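Local coordinates for glutamate--tRNA ligase (Elizabethkingia anophelis, PDB 6B1Z), which probably catalyses the ATP-dependent attachment of glutamate to its cognate tRNA for use in protein synthesis, at residues Ala254-Ile259 and Asn337-Ala342; Phe46-Glu51 and Tyr65-Leu70; Lys261-Gly266 and Asp274-Pro279. All blocks are in the same frame, centred on the assembly; numbering follows the deposited sequence. Where two conformers were deposited one is given.

Contact 1 of 3, residues Ala254-Ile259 and Asn337-Ala342; sequences AHLSLI and NKVHKA. With EDO (1,2-ethanediol), chain R; EDO (1,2-ethanediol), chain T.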
loop_
_atom_site.group_PDB
_atom_site.type_symbol
_atom_site.label_atom_id
_atom_site.label_comp_id
_atom_site.label_asym_id
_atom_site.label_seq_id
_atom_site.Cartn_x
_atom_site.Cartn_y
_atom_site.Cartn_z
ATOM N N ALA A 254 -4.105 -14.285 13.469
ATOM C CA ALA A 254 -3.697 -12.949 13.902
ATOM C C ALA A 254 -4.475 -11.937 13.080
ATOM O O ALA A 254 -4.340 -11.912 11.853
ATOM C CB ALA A 254 -2.188 -12.742 13.717
ATOM N N HIS A 255 -5.280 -11.106 13.738
ATOM C CA HIS A 255 -6.145 -10.151 13.053
ATOM C C HIS A 255 -5.601 -8.742 13.239
ATOM O O HIS A 255 -5.506 -8.246 14.369
ATOM C CB HIS A 255 -7.583 -10.266 13.550
ATOM C CG HIS A 255 -8.295 -11.460 12.999
ATOM N ND1 HIS A 255 -8.170 -12.721 13.552
ATOM C CD2 HIS A 255 -9.129 -11.594 11.939
ATOM C CE1 HIS A 255 -8.901 -13.576 12.855
ATOM N NE2 HIS A 255 -9.490 -12.919 11.868
ATOM N N LEU A 256 -5.247 -8.107 12.125
ATOM C CA LEU A 256 -4.647 -6.780 12.117
ATOM C C LEU A 256 -5.719 -5.697 12.085
ATOM O O LEU A 256 -6.623 -5.726 11.243
ATOM C CB LEU A 256 -3.727 -6.656 10.901
ATOM C CG LEU A 256 -2.672 -7.759 10.776
ATOM C CD1 LEU A 256 -2.021 -7.718 9.391
ATOM C CD2 LEU A 256 -1.605 -7.597 11.864
ATOM N N SER A 257 -5.611 -4.734 12.989
ATOM C CA SER A 257 -6.604 -3.669 13.063
ATOM C C SER A 257 -6.510 -2.764 11.838
ATOM O O SER A 257 -5.424 -2.522 11.308
ATOM C CB SER A 257 -6.410 -2.864 14.350
ATOM O OG SER A 257 -6.600 -3.717 15.478
ATOM N N LEU A 258 -7.663 -2.271 11.381
ATOM C CA LEU A 258 -7.693 -1.423 10.192
ATOM C C LEU A 258 -6.865 -0.160 10.404
ATOM O O LEU A 258 -6.831 0.408 11.498
ATOM C CB LEU A 258 -9.142 -1.052 9.853
ATOM C CG LEU A 258 -10.032 -2.248 9.496
ATOM C CD1 LEU A 258 -11.476 -1.801 9.293
ATOM C CD2 LEU A 258 -9.514 -2.966 8.266
ATOM N N ILE A 259 -6.182 0.262 9.339
ATOM C CA ILE A 259 -5.430 1.511 9.350
ATOM C C ILE A 259 -6.403 2.671 9.484
ATOM O O ILE A 259 -7.440 2.716 8.809
ATOM C CB ILE A 259 -4.583 1.622 8.076
ATOM C CG1 ILE A 259 -3.572 0.468 8.015
ATOM C CG2 ILE A 259 -3.892 2.990 8.008
ATOM C CD1 ILE A 259 -2.891 0.288 6.670
ATOM N N ASN A 337 4.053 -10.960 17.866
ATOM C CA ASN A 337 3.498 -10.680 19.187
ATOM C C ASN A 337 3.712 -9.234 19.613
ATOM O O ASN A 337 3.161 -8.829 20.642
ATOM C CB ASN A 337 4.100 -11.630 20.235
ATOM C CG ASN A 337 3.781 -13.092 19.962
ATOM O OD1 ASN A 337 2.637 -13.460 19.670
ATOM N ND2 ASN A 337 4.798 -13.940 20.052
ATOM N N LYS A 338 4.496 -8.460 18.858
ATOM C CA LYS A 338 4.743 -7.047 19.113
ATOM C C LYS A 338 3.905 -6.121 18.237
ATOM O O LYS A 338 4.008 -4.900 18.377
ATOM C CB LYS A 338 6.230 -6.725 18.911
ATOM N N VAL A 339 3.102 -6.664 17.323
ATOM C CA VAL A 339 2.196 -5.838 16.534
ATOM C C VAL A 339 1.057 -5.356 17.425
ATOM O O VAL A 339 0.469 -6.142 18.179
ATOM C CB VAL A 339 1.677 -6.637 15.330
ATOM C CG1 VAL A 339 0.626 -5.846 14.544
ATOM C CG2 VAL A 339 2.846 -7.006 14.412
ATOM N N HIS A 340 0.736 -4.063 17.337
ATOM C CA HIS A 340 -0.236 -3.462 18.242
ATOM C C HIS A 340 -1.657 -3.898 17.910
ATOM O O HIS A 340 -2.018 -4.076 16.744
ATOM C CB HIS A 340 -0.154 -1.937 18.184
ATOM C CG HIS A 340 1.179 -1.385 18.579
ATOM N ND1 HIS A 340 1.735 -1.598 19.823
ATOM C CD2 HIS A 340 2.063 -0.619 17.896
ATOM C CE1 HIS A 340 2.907 -0.993 19.887
ATOM N NE2 HIS A 340 3.130 -0.391 18.732
ATOM N N LYS A 341 -2.459 -4.088 18.964
ATOM C CA LYS A 341 -3.895 -4.286 18.808
ATOM C C LYS A 341 -4.602 -2.994 18.411
ATOM O O LYS A 341 -5.593 -3.029 17.677
ATOM C CB LYS A 341 -4.471 -4.828 20.122
ATOM C CG LYS A 341 -5.956 -5.127 20.119
ATOM C CD LYS A 341 -6.380 -5.716 21.469
ATOM C CE LYS A 341 -7.841 -6.157 21.462
ATOM N NZ LYS A 341 -8.270 -6.701 22.778
ATOM N N ALA A 342 -4.104 -1.853 18.874
ATOM C CA ALA A 342 -4.720 -0.579 18.528
ATOM C C ALA A 342 -4.480 -0.246 17.057
ATOM O O ALA A 342 -3.424 -0.556 16.499
ATOM C CB ALA A 342 -4.167 0.537 19.414
HETATM C C1 EDO R . -2.413 -3.894 13.360
HETATM O O1 EDO R . -3.208 -4.474 14.410
HETATM C C2 EDO R . -1.715 -2.655 13.906
HETATM O O2 EDO R . -2.720 -1.662 14.159
HETATM C C1 EDO T . -0.986 -2.197 21.623
HETATM O O1 EDO T . -2.278 -1.698 21.246
HETATM C C2 EDO T . -1.100 -3.537 22.339
HETATM O O2 EDO T . -1.486 -4.569 21.423
#

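Contact 2 of 3, residues Phe46-Glu51 and Tyr65-Leu70; sequences FILRIE and YIMEAL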
loop_
_atom_site.group_PDB
_atom_site.type_symbol
_atom_site.label_atom_id
_atom_site.label_comp_id
_atom_site.label_asym_id
_atom_site.label_seq_id
_atom_site.Cartn_x
_atom_site.Cartn_y
_atom_site.Cartn_z
ATOM N N PHE A 46 6.122 -18.587 2.239
ATOM C CA PHE A 46 5.164 -17.527 1.938
ATOM C C PHE A 46 4.425 -17.917 0.661
ATOM O O PHE A 46 5.040 -18.021 -0.405
ATOM C CB PHE A 46 5.910 -16.191 1.808
ATOM C CG PHE A 46 5.077 -15.026 1.316
ATOM C CD1 PHE A 46 3.900 -14.669 1.943
ATOM C CD2 PHE A 46 5.547 -14.226 0.271
ATOM C CE1 PHE A 46 3.156 -13.569 1.500
ATOM C CE2 PHE A 46 4.807 -13.128 -0.171
ATOM C CZ PHE A 46 3.620 -12.802 0.451
ATOM N N ILE A 47 3.123 -18.159 0.780
ATOM C CA ILE A 47 2.281 -18.677 -0.294
ATOM C C ILE A 47 1.383 -17.553 -0.791
ATOM O O ILE A 47 0.844 -16.781 0.011
ATOM C CB ILE A 47 1.429 -19.871 0.203
ATOM C CG1 ILE A 47 2.267 -21.144 0.361
ATOM C CG2 ILE A 47 0.247 -20.163 -0.744
ATOM C CD1 ILE A 47 3.168 -21.199 1.557
ATOM N N LEU A 48 1.212 -17.452 -2.110
ATOM C CA LEU A 48 0.189 -16.588 -2.697
ATOM C C LEU A 48 -0.921 -17.470 -3.249
ATOM O O LEU A 48 -0.670 -18.315 -4.121
ATOM C CB LEU A 48 0.773 -15.712 -3.814
ATOM C CG LEU A 48 -0.261 -14.885 -4.590
ATOM C CD1 LEU A 48 -0.902 -13.800 -3.710
ATOM C CD2 LEU A 48 0.429 -14.234 -5.795
ATOM N N ARG A 49 -2.135 -17.301 -2.724
ATOM C CA ARG A 49 -3.303 -18.030 -3.194
ATOM C C ARG A 49 -4.303 -17.023 -3.743
ATOM O O ARG A 49 -4.707 -16.088 -3.038
ATOM C CB ARG A 49 -3.919 -18.878 -2.075
ATOM C CG ARG A 49 -5.045 -19.780 -2.575
ATOM C CD ARG A 49 -5.527 -20.773 -1.514
ATOM N NE ARG A 49 -6.225 -20.087 -0.420
ATOM C CZ ARG A 49 -5.975 -20.267 0.874
ATOM N NH1 ARG A 49 -5.044 -21.121 1.279
ATOM N NH2 ARG A 49 -6.687 -19.609 1.770
ATOM N N ILE A 50 -4.677 -17.192 -5.002
ATOM C CA ILE A 50 -5.574 -16.260 -5.672
ATOM C C ILE A 50 -7.014 -16.668 -5.381
ATOM O O ILE A 50 -7.433 -17.803 -5.647
ATOM C CB ILE A 50 -5.292 -16.204 -7.181
ATOM C CG1 ILE A 50 -3.879 -15.669 -7.429
ATOM C CG2 ILE A 50 -6.363 -15.362 -7.900
ATOM C CD1 ILE A 50 -3.604 -14.283 -6.869
ATOM N N GLU A 51 -7.770 -15.736 -4.807
ATOM C CA GLU A 51 -9.127 -16.006 -4.356
ATOM C C GLU A 51 -10.108 -15.587 -5.444
ATOM O O GLU A 51 -10.791 -14.566 -5.347
ATOM C CB GLU A 51 -9.386 -15.263 -3.057
ATOM C CG GLU A 51 -8.282 -15.458 -2.063
ATOM C CD GLU A 51 -8.495 -16.693 -1.240
ATOM O OE1 GLU A 51 -9.540 -16.724 -0.551
ATOM O OE2 GLU A 51 -7.656 -17.626 -1.310
ATOM N N TYR A 65 -1.349 -7.484 -11.428
ATOM C CA TYR A 65 -1.094 -6.340 -10.549
ATOM C C TYR A 65 -0.466 -6.776 -9.224
ATOM O O TYR A 65 0.504 -6.169 -8.745
ATOM C CB TYR A 65 -2.406 -5.581 -10.303
ATOM C CG TYR A 65 -2.249 -4.304 -9.499
ATOM C CD1 TYR A 65 -2.066 -4.345 -8.112
ATOM C CD2 TYR A 65 -2.298 -3.070 -10.127
ATOM C CE1 TYR A 65 -1.907 -3.187 -7.384
ATOM C CE2 TYR A 65 -2.148 -1.898 -9.402
ATOM C CZ TYR A 65 -1.954 -1.971 -8.036
ATOM O OH TYR A 65 -1.810 -0.811 -7.312
ATOM N N ILE A 66 -1.043 -7.799 -8.588
ATOM C CA ILE A 66 -0.532 -8.277 -7.311
ATOM C C ILE A 66 0.915 -8.727 -7.445
ATOM O O ILE A 66 1.774 -8.347 -6.641
ATOM C CB ILE A 66 -1.423 -9.415 -6.782
ATOM C CG1 ILE A 66 -2.799 -8.866 -6.409
ATOM C CG2 ILE A 66 -0.742 -10.109 -5.600
ATOM C CD1 ILE A 66 -3.895 -9.954 -6.420
ATOM N N MET A 67 1.205 -9.553 -8.462
ATOM C CA MET A 67 2.574 -10.028 -8.650
ATOM C C MET A 67 3.531 -8.868 -8.912
ATOM O O MET A 67 4.631 -8.826 -8.341
ATOM C CB MET A 67 2.631 -11.058 -9.785
ATOM C CG MET A 67 2.075 -12.428 -9.402
ATOM S SD MET A 67 2.929 -13.164 -7.995
ATOM C CE MET A 67 4.595 -13.356 -8.648
ATOM N N GLU A 68 3.123 -7.903 -9.748
ATOM C CA GLU A 68 3.989 -6.761 -10.042
ATOM C C GLU A 68 4.253 -5.935 -8.786
ATOM O O GLU A 68 5.371 -5.457 -8.572
ATOM C CB GLU A 68 3.379 -5.896 -11.147
ATOM C CG GLU A 68 4.291 -4.761 -11.617
ATOM C CD GLU A 68 3.712 -3.974 -12.787
ATOM O OE1 GLU A 68 2.745 -4.454 -13.423
ATOM O OE2 GLU A 68 4.228 -2.872 -13.076
ATOM N N ALA A 69 3.244 -5.782 -7.928
ATOM C CA ALA A 69 3.445 -4.990 -6.714
ATOM C C ALA A 69 4.357 -5.707 -5.734
ATOM O O ALA A 69 5.243 -5.086 -5.134
ATOM C CB ALA A 69 2.098 -4.681 -6.062
ATOM N N LEU A 70 4.148 -7.013 -5.552
ATOM C CA LEU A 70 5.029 -7.780 -4.679
ATOM C C LEU A 70 6.457 -7.784 -5.208
ATOM O O LEU A 70 7.409 -7.685 -4.424
ATOM C CB LEU A 70 4.507 -9.212 -4.534
ATOM C CG LEU A 70 3.149 -9.398 -3.866
ATOM C CD1 LEU A 70 2.781 -10.876 -3.912
ATOM C CD2 LEU A 70 3.205 -8.884 -2.425
#

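Contact 3 of 3, residues Lys261-Gly266 and Asp274-Pro279; sequences KPEGKG and DKFGFP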
loop_
_atom_site.group_PDB
_atom_site.type_symbol
_atom_site.label_atom_id
_atom_site.label_comp_id
_atom_site.label_asym_id
_atom_site.label_seq_id
_atom_site.Cartn_x
_atom_site.Cartn_y
_atom_site.Cartn_z
ATOM N N LYS A 261 -7.718 6.792 9.686
ATOM C CA LYS A 261 -7.597 8.021 8.914
ATOM C C LYS A 261 -6.485 8.904 9.480
ATOM O O LYS A 261 -6.161 8.832 10.672
ATOM C CB LYS A 261 -8.911 8.800 8.943
ATOM C CG LYS A 261 -10.006 8.196 8.109
ATOM C CD LYS A 261 -11.185 9.156 8.006
ATOM C CE LYS A 261 -12.350 8.515 7.282
ATOM N NZ LYS A 261 -11.948 8.015 5.939
ATOM N N PRO A 262 -5.896 9.770 8.653
ATOM C CA PRO A 262 -4.855 10.665 9.182
ATOM C C PRO A 262 -5.364 11.576 10.281
ATOM O O PRO A 262 -4.630 11.874 11.232
ATOM C CB PRO A 262 -4.416 11.463 7.945
ATOM C CG PRO A 262 -4.820 10.637 6.778
ATOM C CD PRO A 262 -6.077 9.918 7.197
ATOM N N GLU A 263 -6.604 12.032 10.173
ATOM C CA GLU A 263 -7.185 12.935 11.155
ATOM C C GLU A 263 -8.659 12.605 11.303
ATOM O O GLU A 263 -9.320 12.225 10.331
ATOM C CB GLU A 263 -6.979 14.414 10.752
ATOM C CG GLU A 263 -5.515 14.874 10.870
ATOM C CD GLU A 263 -5.218 16.190 10.158
ATOM O OE1 GLU A 263 -6.163 16.824 9.645
ATOM O OE2 GLU A 263 -4.029 16.583 10.115
ATOM N N GLY A 264 -9.163 12.734 12.526
ATOM C CA GLY A 264 -10.549 12.436 12.797
ATOM C C GLY A 264 -10.797 10.962 13.058
ATOM O O GLY A 264 -9.884 10.130 13.122
ATOM N N LYS A 265 -12.081 10.644 13.213
ATOM C CA LYS A 265 -12.529 9.278 13.433
ATOM C C LYS A 265 -12.675 8.535 12.103
ATOM O O LYS A 265 -12.806 9.137 11.034
ATOM C CB LYS A 265 -13.860 9.269 14.188
ATOM N N GLY A 266 -12.633 7.209 12.179
ATOM C CA GLY A 266 -12.874 6.354 11.031
ATOM C C GLY A 266 -11.595 5.720 10.499
ATOM O O GLY A 266 -10.490 5.951 10.991
ATOM N N ASP A 274 -7.774 11.252 -1.835
ATOM C CA ASP A 274 -8.262 12.270 -2.763
ATOM C C ASP A 274 -8.425 13.623 -2.085
ATOM O O ASP A 274 -8.320 14.658 -2.750
ATOM C CB ASP A 274 -9.589 11.837 -3.391
ATOM C CG ASP A 274 -9.424 10.687 -4.367
ATOM O OD1 ASP A 274 -8.316 10.542 -4.928
ATOM O OD2 ASP A 274 -10.398 9.930 -4.570
ATOM N N LYS A 275 -8.678 13.643 -0.776
ATOM C CA LYS A 275 -8.839 14.906 -0.063
ATOM C C LYS A 275 -7.524 15.492 0.438
ATOM O O LYS A 275 -7.442 16.710 0.633
ATOM C CB LYS A 275 -9.797 14.731 1.121
ATOM N N PHE A 276 -6.491 14.670 0.626
ATOM C CA PHE A 276 -5.239 15.160 1.184
ATOM C C PHE A 276 -4.063 15.099 0.222
ATOM O O PHE A 276 -3.022 15.695 0.520
ATOM C CB PHE A 276 -4.888 14.389 2.464
ATOM C CG PHE A 276 -5.780 14.717 3.627
ATOM C CD1 PHE A 276 -5.583 15.876 4.359
ATOM C CD2 PHE A 276 -6.819 13.874 3.983
ATOM C CE1 PHE A 276 -6.402 16.184 5.426
ATOM C CE2 PHE A 276 -7.640 14.177 5.052
ATOM C CZ PHE A 276 -7.432 15.334 5.773
ATOM N N GLY A 277 -4.202 14.433 -0.922
ATOM C CA GLY A 277 -3.136 14.399 -1.906
ATOM C C GLY A 277 -2.035 13.380 -1.676
ATOM O O GLY A 277 -0.849 13.713 -1.766
ATOM N N PHE A 278 -2.393 12.141 -1.376
ATOM C CA PHE A 278 -1.425 11.058 -1.359
ATOM C C PHE A 278 -2.044 9.855 -2.055
ATOM O O PHE A 278 -3.273 9.744 -2.149
ATOM C CB PHE A 278 -0.957 10.691 0.064
ATOM C CG PHE A 278 -2.071 10.326 1.015
ATOM C CD1 PHE A 278 -2.582 9.032 1.052
ATOM C CD2 PHE A 278 -2.568 11.261 1.911
ATOM C CE1 PHE A 278 -3.597 8.696 1.936
ATOM C CE2 PHE A 278 -3.578 10.931 2.798
ATOM C CZ PHE A 278 -4.095 9.641 2.810
ATOM N N PRO A 279 -1.222 8.958 -2.583
ATOM C CA PRO A 279 -1.759 7.805 -3.302
ATOM C C PRO A 279 -2.303 6.766 -2.335
ATOM O O PRO A 279 -2.024 6.769 -1.132
ATOM C CB PRO A 279 -0.552 7.272 -4.087
ATOM C CG PRO A 279 0.638 7.766 -3.360
ATOM C CD PRO A 279 0.251 9.025 -2.639
#

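Contact 1 of 3, residues Ala254-Ile259 and Asn337-Ala342
Ser-257 and Lys-341 meet where strand 252-256 of the class I synthetase catalytic domain, which has a Rossmann-type fold, runs out and a loop between helices 327-333 and 348-361 passes beside it. The hydroxyl of Ser-257 donates to the backbone carbonyl of Lys-341, with OG 2.5 Å from O, a short bond. The C=O...OG angle is 148°, and OG lies 26° from the carbonyl plane, so it approaches at a slant. Serine fits here because its side chain, set beside its own backbone N (chi1 -62°), puts a small hydroxyl directly on the neighbouring loop's carbonyl.

A small apolar patch adjoins this bond: methyl CD2 of Leu-256 lies 3.9 Å from CG1 of Val-339, the two branched side chains crossing at a slant. Both are compact and buried, and Leu-256 also rests on Arg-30, Thr-31 and Tyr-34 of helix 26-41.

Two ethanediol molecules, probably from the crystallisation liquor, complete the polar network. One bridges the segments: its O1 accepts from Ser-257 N at 2.8 Å and donates to His-340 O at 2.6 Å, while its O2 donates to Ala-342 O. The other is held by the loop's amides, Lys-341 N and Ala-342 N.

Further out, Arg-30 binds the carbonyl of Ser-257 and Glu-230 takes the amide of Leu-258, fixing the backbone just past the strand. Lys-341 turns its CB away from 254-259, and its extended chain carries NZ to the carbonyl of Arg-186. His-340 is likewise anchored, NE2 meeting OG of Ser-317, while its ND1 lies 3.3 Å from C1 of the second ethanediol.

Contact 2 of 3, residues Phe46-Glu51 and Tyr65-Leu70
Leu-48 points from the end of strand 45-48 at helix 62-73, a strand-against-helix layer of the Rossmann-type catalytic domain in which 45-48 runs parallel to strand 13-16. With CG anti to the backbone N (chi1 174°), its forked tip is carried toward the helix and the two methyls part over adjacent helix residues. CD1 leans on CG2 of Ile-66 at 4.1 Å, while CD2 meets SD of Met-67 at 3.5 Å, the closest approach between the segments. The knob is thus seated between two neighbours on the helix. Methionine suits one wall of this seat: bent at both chi2 and chi3, the flexible chain shapes itself to the leucine methyl and brings its polarisable sulfur against it, the two side chains crossing at an angle.

Ile-66 serves a second neighbour. Its CD1 reaches the CD1 of Ile-50 tip to tip at 4.4 Å, a looser touch in which two beta-branched residues prolong the apolar strip beyond the strand. One helical turn on from Ile-66, Leu-70 also faces the strand and brings CD1 to 4.5 Å from CD2 of Leu-48, with the Phe-46 ring a little farther off.

Alternation sends Arg-49 and Glu-51 elsewhere: Arg-49 pairs with Asp-218 through NH1, and its NE lies 3.0 Å from Glu-51 OE2 in a salt bridge whose N-H...O angle is 154°.

Contact 3 of 3, residues Lys261-Gly266 and Asp274-Pro279
The backbone of Lys-261-Gly-266 curls back on itself, so that Lys-261 N donates to Gly-266 O over 3.2 Å and ties off the loop. Gly-264 and Gly-266 both have positive phi, which suits glycine: at these angles a side chain would press on the preceding carbonyl oxygen. Gly-277 follows the same logic in the other segment, leaving helix 270-276 with phi 82° and turning the chain so that Phe-276 and Phe-278 can both face the loop. The backbones stay well apart, the nearest CA atoms, those of Pro-262 and Phe-276, being 9.2 Å from each other; side chains do the touching.

Between the segments in sequence lies Lys-Leu-Ser-Lys-Arg, the form taken here by the KMSKS signature of class I synthetases, so the contact joins the two flanks of that signature.

Pro-262 presents CG to the far end of the Phe-278 ring, 4.2 Å from CZ and equally near CE2. The ring is placed there by a chi1 of 56°, which sets CG between the backbone N and the carbonyl carbon. A rigid, compact proline matches a flat aromatic, and Phe-278 is further packed by Leu-268 and Phe-346. Phe-276 also lies against the loop, beside Glu-263, but the detail of that approach is doubtful: the ring is modelled in two conformers, and both residues touch a crystal neighbour.

Charge is handled within the loop's own surroundings. Lys-261 NZ reaches Asp-272 in a salt bridge and also the carbonyl of Lys-267, while Arg-345 binds the carbonyls of Lys-261 and Gly-264. The two segments therefore meet by dispersion, with Pro-262 against Phe-278 as the one apolar side-chain pair, whereas the directional bonds that shape the loop come from its own backbone, Lys-267, Asp-272 of helix 270-276 and Arg-345.

All three contacts belong to the catalytic domain, in a chain that continues into an anticodon-binding region. Contact 2 comes first and is complete before the others begin; contact 3 then lies within the stretch of chain that contact 1 spans. The centres of contacts 1 and 3 are about 20 Å apart, and their segments adjoin in sequence, as the chain runs from strand 252-256 to helix 270-276. Contact 2 lies about 22 Å from contact 1 and about 27 Å from contact 3, centre to centre. Helix 26-41 packs against elements of both contacts 1 and 2, Leu-256 in the first, Leu-70 and Phe-46 in the second, while contact 3 flanks the KMSKS-type signature.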